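Local atomic coordinates of glucose-6-phosphate 1-dehydrogenase (Mycobacterium avium, PDB entry 4LGV), a protein that probably catalyses the NADP-dependent oxidation of glucose 6-phosphate to 6-phosphogluconolactone, the entry step of the pentose phosphate pathway. Residues I225-A230 / T348-F353; L343-T348 / W477-L482. One frame throughout, in Å; residues are numbered along the deposited sequence. Where two conformers were deposited one is given.

Contact 1. Residues I225-A230 / T348-F353; sequences IHITMA and TEVRMF
His-226 and Arg-351 form a hydrogen-bonded pair between antiparallel strands 225-230 and 348-353, neighbours in the mixed beta sheet of the C-terminal domain of glucose-6-phosphate dehydrogenase. Arg-351 N reaches His-226 O at 2.7 Å and His-226 N returns to Arg-351 O; Thr-228 and Glu-349 repeat the reciprocal pattern. Ile-227 with Val-350 between them, and Ile-225 with Met-352 and Met-229 with Thr-348 beyond them, are non-hydrogen-bonded pairs, where CA-H groups lean on carbonyl oxygens, as Thr-348 CA does on Thr-228 O at 3.1 Å. These three pairs turn their side chains to one face of the sheet. There Ile-225 and Val-350 lie side by side, CG2 beside CG1, while Ile-225 CD1 meets Met-352 CE at 3.9 Å. Helix 246-264 covers this face, with Val-259 against Val-350 and Leu-260 against Ile-227.

The other face is polar and aromatic. Phe-353 turns its edge to His-226 in a T-shaped stack, planes at 66°, with CE1 3.4 Å above the centre of the imidazole. His-226 NE2 bonds Glu-224, and Trp-477 also meets its ring. Glu-349 and Arg-351, two residues apart on one strand, form a side-on salt bridge: NE meets OE1 at 3.0 Å in the guanidinium plane, and NH2 takes OE2, both approaching from above the carboxylate plane. Glu-349 CG is anti to the backbone N (chi1 164°) and the chain runs on extended, which carries the carboxylate out to the guanidinium. Gln-373 holds Arg-351 NH1, and Trp-481 N donates to Glu-349 OE2, so the buried pair is further fixed. Thr-228 OG1 is bonded to Arg-338 on the next strand and, at 2.8 Å, to a water that lies within hydrogen-bonding reach of Glu-349 OE1 as well.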
# COMPACT_ATOMS: atom_id res chain seq x y z
N ILE A 225 -11.77 -7.66 14.23
CA ILE A 225 -12.37 -6.65 15.07
C ILE A 225 -13.25 -7.27 16.15
O ILE A 225 -14.02 -8.17 15.84
CB ILE A 225 -13.22 -5.69 14.22
CG1 ILE A 225 -12.34 -4.99 13.18
CG2 ILE A 225 -13.86 -4.64 15.10
CD1 ILE A 225 -13.02 -4.08 12.22
N HIS A 226 -13.13 -6.80 17.40
CA HIS A 226 -14.01 -7.23 18.50
C HIS A 226 -14.71 -6.01 19.08
O HIS A 226 -14.07 -5.02 19.43
CB HIS A 226 -13.26 -7.86 19.65
CG HIS A 226 -12.67 -9.18 19.34
ND1 HIS A 226 -11.96 -9.90 20.28
CD2 HIS A 226 -12.61 -9.90 18.20
CE1 HIS A 226 -11.54 -11.03 19.75
NE2 HIS A 226 -11.90 -11.05 18.48
N ILE A 227 -16.02 -6.09 19.14
CA ILE A 227 -16.82 -5.04 19.75
C ILE A 227 -17.45 -5.57 21.04
O ILE A 227 -18.12 -6.60 21.03
CB ILE A 227 -17.92 -4.59 18.79
CG1 ILE A 227 -17.25 -3.88 17.61
CG2 ILE A 227 -18.89 -3.69 19.51
CD1 ILE A 227 -18.21 -3.43 16.52
N THR A 228 -17.17 -4.91 22.14
CA THR A 228 -17.66 -5.32 23.44
C THR A 228 -18.50 -4.22 24.02
O THR A 228 -18.04 -3.08 24.14
CB THR A 228 -16.51 -5.61 24.41
OG1 THR A 228 -15.74 -6.73 23.95
CG2 THR A 228 -17.05 -5.92 25.80
N MET A 229 -19.74 -4.54 24.37
CA MET A 229 -20.56 -3.64 25.15
C MET A 229 -20.99 -4.33 26.45
O MET A 229 -21.85 -5.20 26.44
CB MET A 229 -21.81 -3.22 24.42
CG MET A 229 -22.69 -2.46 25.41
SD MET A 229 -24.08 -1.75 24.62
CE MET A 229 -24.72 -0.84 26.02
N ALA A 230 -20.42 -3.89 27.56
CA ALA A 230 -20.70 -4.49 28.86
C ALA A 230 -21.35 -3.50 29.81
O ALA A 230 -20.95 -2.32 29.89
CB ALA A 230 -19.42 -5.02 29.46
N THR A 348 -17.78 0.10 26.74
CA THR A 348 -18.03 -0.21 25.33
C THR A 348 -16.75 0.06 24.59
O THR A 348 -16.20 1.17 24.65
CB THR A 348 -19.15 0.66 24.74
OG1 THR A 348 -20.35 0.39 25.48
CG2 THR A 348 -19.39 0.32 23.30
N GLU A 349 -16.29 -0.96 23.88
CA GLU A 349 -14.97 -0.95 23.27
C GLU A 349 -15.03 -1.53 21.85
O GLU A 349 -15.79 -2.44 21.57
CB GLU A 349 -14.04 -1.83 24.14
CG GLU A 349 -12.74 -2.27 23.53
CD GLU A 349 -11.93 -3.19 24.41
OE1 GLU A 349 -11.95 -4.44 24.17
OE2 GLU A 349 -11.25 -2.67 25.30
N VAL A 350 -14.24 -0.94 20.97
CA VAL A 350 -14.01 -1.48 19.64
C VAL A 350 -12.51 -1.79 19.60
O VAL A 350 -11.68 -0.89 19.73
CB VAL A 350 -14.36 -0.49 18.54
CG1 VAL A 350 -14.10 -1.10 17.15
CG2 VAL A 350 -15.81 -0.08 18.63
N ARG A 351 -12.16 -3.07 19.46
CA ARG A 351 -10.76 -3.48 19.54
C ARG A 351 -10.37 -4.02 18.19
O ARG A 351 -10.93 -4.98 17.72
CB ARG A 351 -10.57 -4.56 20.62
CG ARG A 351 -9.14 -5.06 20.78
CD ARG A 351 -9.02 -5.95 21.98
NE ARG A 351 -9.21 -5.19 23.20
CZ ARG A 351 -8.25 -4.72 23.96
NH1 ARG A 351 -7.00 -4.93 23.64
NH2 ARG A 351 -8.57 -4.02 25.05
N MET A 352 -9.39 -3.39 17.56
CA MET A 352 -8.97 -3.80 16.23
C MET A 352 -7.59 -4.44 16.31
O MET A 352 -6.64 -3.81 16.78
CB MET A 352 -8.97 -2.60 15.33
CG MET A 352 -10.31 -1.91 15.28
SD MET A 352 -10.14 -0.36 14.40
CE MET A 352 -10.59 -1.07 12.85
N PHE A 353 -7.49 -5.72 15.91
CA PHE A 353 -6.25 -6.47 15.93
C PHE A 353 -5.54 -6.29 14.62
O PHE A 353 -6.16 -6.49 13.54
CB PHE A 353 -6.53 -7.96 16.08
CG PHE A 353 -7.11 -8.35 17.41
CD1 PHE A 353 -8.47 -8.31 17.62
CD2 PHE A 353 -6.30 -8.70 18.45
CE1 PHE A 353 -9.03 -8.69 18.83
CE2 PHE A 353 -6.83 -9.07 19.68
CZ PHE A 353 -8.21 -9.06 19.88
O HOH W 1 -13.75 -5.62 22.38
O HOH W 2 -21.05 0.09 28.12

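Contact 2. Residues L343-T348 / W477-L482; sequences LPHKVT and WQQPWL
The backbones of 343-348 and 477-482 stay well apart, the nearest CA atoms being those of Val-347 and Leu-482 at 6.9 Å, and no hydrogen bond joins them. Side chains do the work. Leu-482 sets CD1 squarely over the face of the His-345 imidazole, a CH-pi contact 3.6 Å from the ring centroid and only 7° off the normal. Its other methyl, CD2, lies against His-345 CB and CG and reaches Val-347 CG1 at 4.0 Å. The opposite ring face has Pro-344 CB beneath its rim, so the imidazole is sandwiched between proline and leucine.

This is the packing of a C-terminal loop, which follows helix 466-470, across the start of strand 347-354, an inner strand of the domain's mixed sheet. Val-347 CG1 stands between the backbone N and the carbonyl carbon (chi1 59°), where it meets Pro-480 CB at 3.9 Å, while CG2 faces Trp-481 O. That carbonyl is hydrogen-bonded by Arg-377 of the adjacent strand, and the Trp-481 indole makes cation-pi contacts with Arg-377 and Arg-385. Trp-462 packs against Pro-344 and Pro-480.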
# COMPACT_ATOMS: atom_id res chain seq x y z
N LEU A 343 -22.49 -7.88 33.47
CA LEU A 343 -21.12 -8.27 33.17
C LEU A 343 -20.22 -7.59 34.18
O LEU A 343 -20.69 -6.76 34.96
CB LEU A 343 -20.80 -7.90 31.71
CG LEU A 343 -21.58 -8.71 30.67
CD1 LEU A 343 -21.01 -8.52 29.27
CD2 LEU A 343 -21.63 -10.21 30.97
N PRO A 344 -18.91 -7.87 34.16
CA PRO A 344 -18.06 -7.36 35.23
C PRO A 344 -17.83 -5.86 35.28
O PRO A 344 -17.48 -5.34 36.34
CB PRO A 344 -16.72 -8.06 35.00
CG PRO A 344 -17.06 -9.27 34.20
CD PRO A 344 -18.17 -8.80 33.29
N HIS A 345 -17.96 -5.18 34.15
CA HIS A 345 -17.69 -3.75 34.09
C HIS A 345 -18.65 -3.01 33.18
O HIS A 345 -19.36 -3.62 32.39
CB HIS A 345 -16.28 -3.50 33.57
CG HIS A 345 -15.22 -4.25 34.31
ND1 HIS A 345 -14.83 -3.92 35.60
CD2 HIS A 345 -14.45 -5.30 33.94
CE1 HIS A 345 -13.87 -4.74 35.99
NE2 HIS A 345 -13.62 -5.58 35.00
N LYS A 346 -18.66 -1.68 33.30
CA LYS A 346 -19.37 -0.83 32.36
C LYS A 346 -18.40 -0.27 31.33
O LYS A 346 -17.62 0.63 31.64
CB LYS A 346 -20.08 0.31 33.10
CG LYS A 346 -20.92 1.18 32.19
CD LYS A 346 -21.39 2.42 32.93
CE LYS A 346 -22.06 3.39 31.99
NZ LYS A 346 -22.86 4.39 32.74
N VAL A 347 -18.42 -0.80 30.11
CA VAL A 347 -17.48 -0.35 29.06
C VAL A 347 -17.96 -0.79 27.72
O VAL A 347 -18.50 -1.88 27.56
CB VAL A 347 -16.05 -0.89 29.33
CG1 VAL A 347 -16.02 -2.41 29.36
CG2 VAL A 347 -15.07 -0.35 28.34
N THR A 348 -17.78 0.10 26.74
CA THR A 348 -18.03 -0.21 25.33
C THR A 348 -16.75 0.06 24.59
O THR A 348 -16.20 1.17 24.65
CB THR A 348 -19.15 0.66 24.74
OG1 THR A 348 -20.35 0.39 25.48
CG2 THR A 348 -19.39 0.32 23.30
N TRP A 477 -11.08 -13.27 23.19
CA TRP A 477 -11.63 -12.07 23.80
C TRP A 477 -10.61 -11.56 24.81
O TRP A 477 -10.16 -12.31 25.66
CB TRP A 477 -12.91 -12.37 24.52
CG TRP A 477 -14.08 -12.78 23.64
CD1 TRP A 477 -14.61 -14.01 23.53
CD2 TRP A 477 -14.89 -11.94 22.81
NE1 TRP A 477 -15.66 -14.02 22.67
CE2 TRP A 477 -15.85 -12.76 22.20
CE3 TRP A 477 -14.85 -10.60 22.49
CZ2 TRP A 477 -16.79 -12.27 21.32
CZ3 TRP A 477 -15.80 -10.13 21.62
CH2 TRP A 477 -16.78 -10.96 21.08
N GLN A 478 -10.24 -10.28 24.71
CA GLN A 478 -9.25 -9.67 25.59
C GLN A 478 -9.97 -8.95 26.73
O GLN A 478 -11.17 -8.62 26.63
CB GLN A 478 -8.43 -8.61 24.85
CG GLN A 478 -7.75 -9.07 23.57
CD GLN A 478 -6.61 -10.03 23.82
OE1 GLN A 478 -5.70 -9.70 24.54
NE2 GLN A 478 -6.69 -11.24 23.26
N GLN A 479 -9.24 -8.71 27.82
CA GLN A 479 -9.75 -7.85 28.90
C GLN A 479 -9.91 -6.45 28.36
O GLN A 479 -8.98 -5.90 27.77
CB GLN A 479 -8.85 -7.80 30.15
CG GLN A 479 -9.45 -8.45 31.43
CD GLN A 479 -10.51 -7.61 32.21
OE1 GLN A 479 -10.55 -6.36 32.17
NE2 GLN A 479 -11.36 -8.33 32.94
N PRO A 480 -11.08 -5.85 28.56
CA PRO A 480 -11.30 -4.53 28.02
C PRO A 480 -10.48 -3.49 28.69
O PRO A 480 -10.16 -3.61 29.87
CB PRO A 480 -12.79 -4.26 28.29
CG PRO A 480 -13.38 -5.58 28.46
CD PRO A 480 -12.31 -6.37 29.18
N TRP A 481 -10.17 -2.44 27.94
CA TRP A 481 -9.49 -1.30 28.47
C TRP A 481 -10.42 -0.42 29.30
O TRP A 481 -11.24 0.31 28.76
CB TRP A 481 -8.89 -0.51 27.32
CG TRP A 481 -8.22 0.73 27.74
CD1 TRP A 481 -7.47 0.92 28.84
CD2 TRP A 481 -8.20 1.94 27.02
NE1 TRP A 481 -6.99 2.18 28.87
CE2 TRP A 481 -7.43 2.85 27.76
CE3 TRP A 481 -8.78 2.37 25.81
CZ2 TRP A 481 -7.20 4.18 27.33
CZ3 TRP A 481 -8.55 3.69 25.39
CH2 TRP A 481 -7.79 4.58 26.15
N LEU A 482 -10.23 -0.44 30.62
CA LEU A 482 -11.05 0.36 31.54
C LEU A 482 -10.46 1.73 31.85
O LEU A 482 -9.24 1.89 31.90
CB LEU A 482 -11.26 -0.39 32.85
CG LEU A 482 -11.72 -1.85 32.67
CD1 LEU A 482 -11.73 -2.60 34.00
CD2 LEU A 482 -13.09 -1.91 32.01

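Both contacts use strand 347-354 and share Thr-348, but at different depths. Contact 1 is wholly buried, a strand pair in the middle of the mixed sheet joined by regular backbone hydrogen bonds; contact 2 is partly exposed, a loop laid over one end of that strand, meeting 343-348 through apolar and CH-pi packing with no hydrogen bond between the two segments. The two are joined by the polar tie between the loop of 477-482 and the buried ion pair on the polar sheet face. The ladder itself runs on from contact 1 into contact 2, since Ala-230 N lies 2.8 Å from Val-347 O, a probable hydrogen bond.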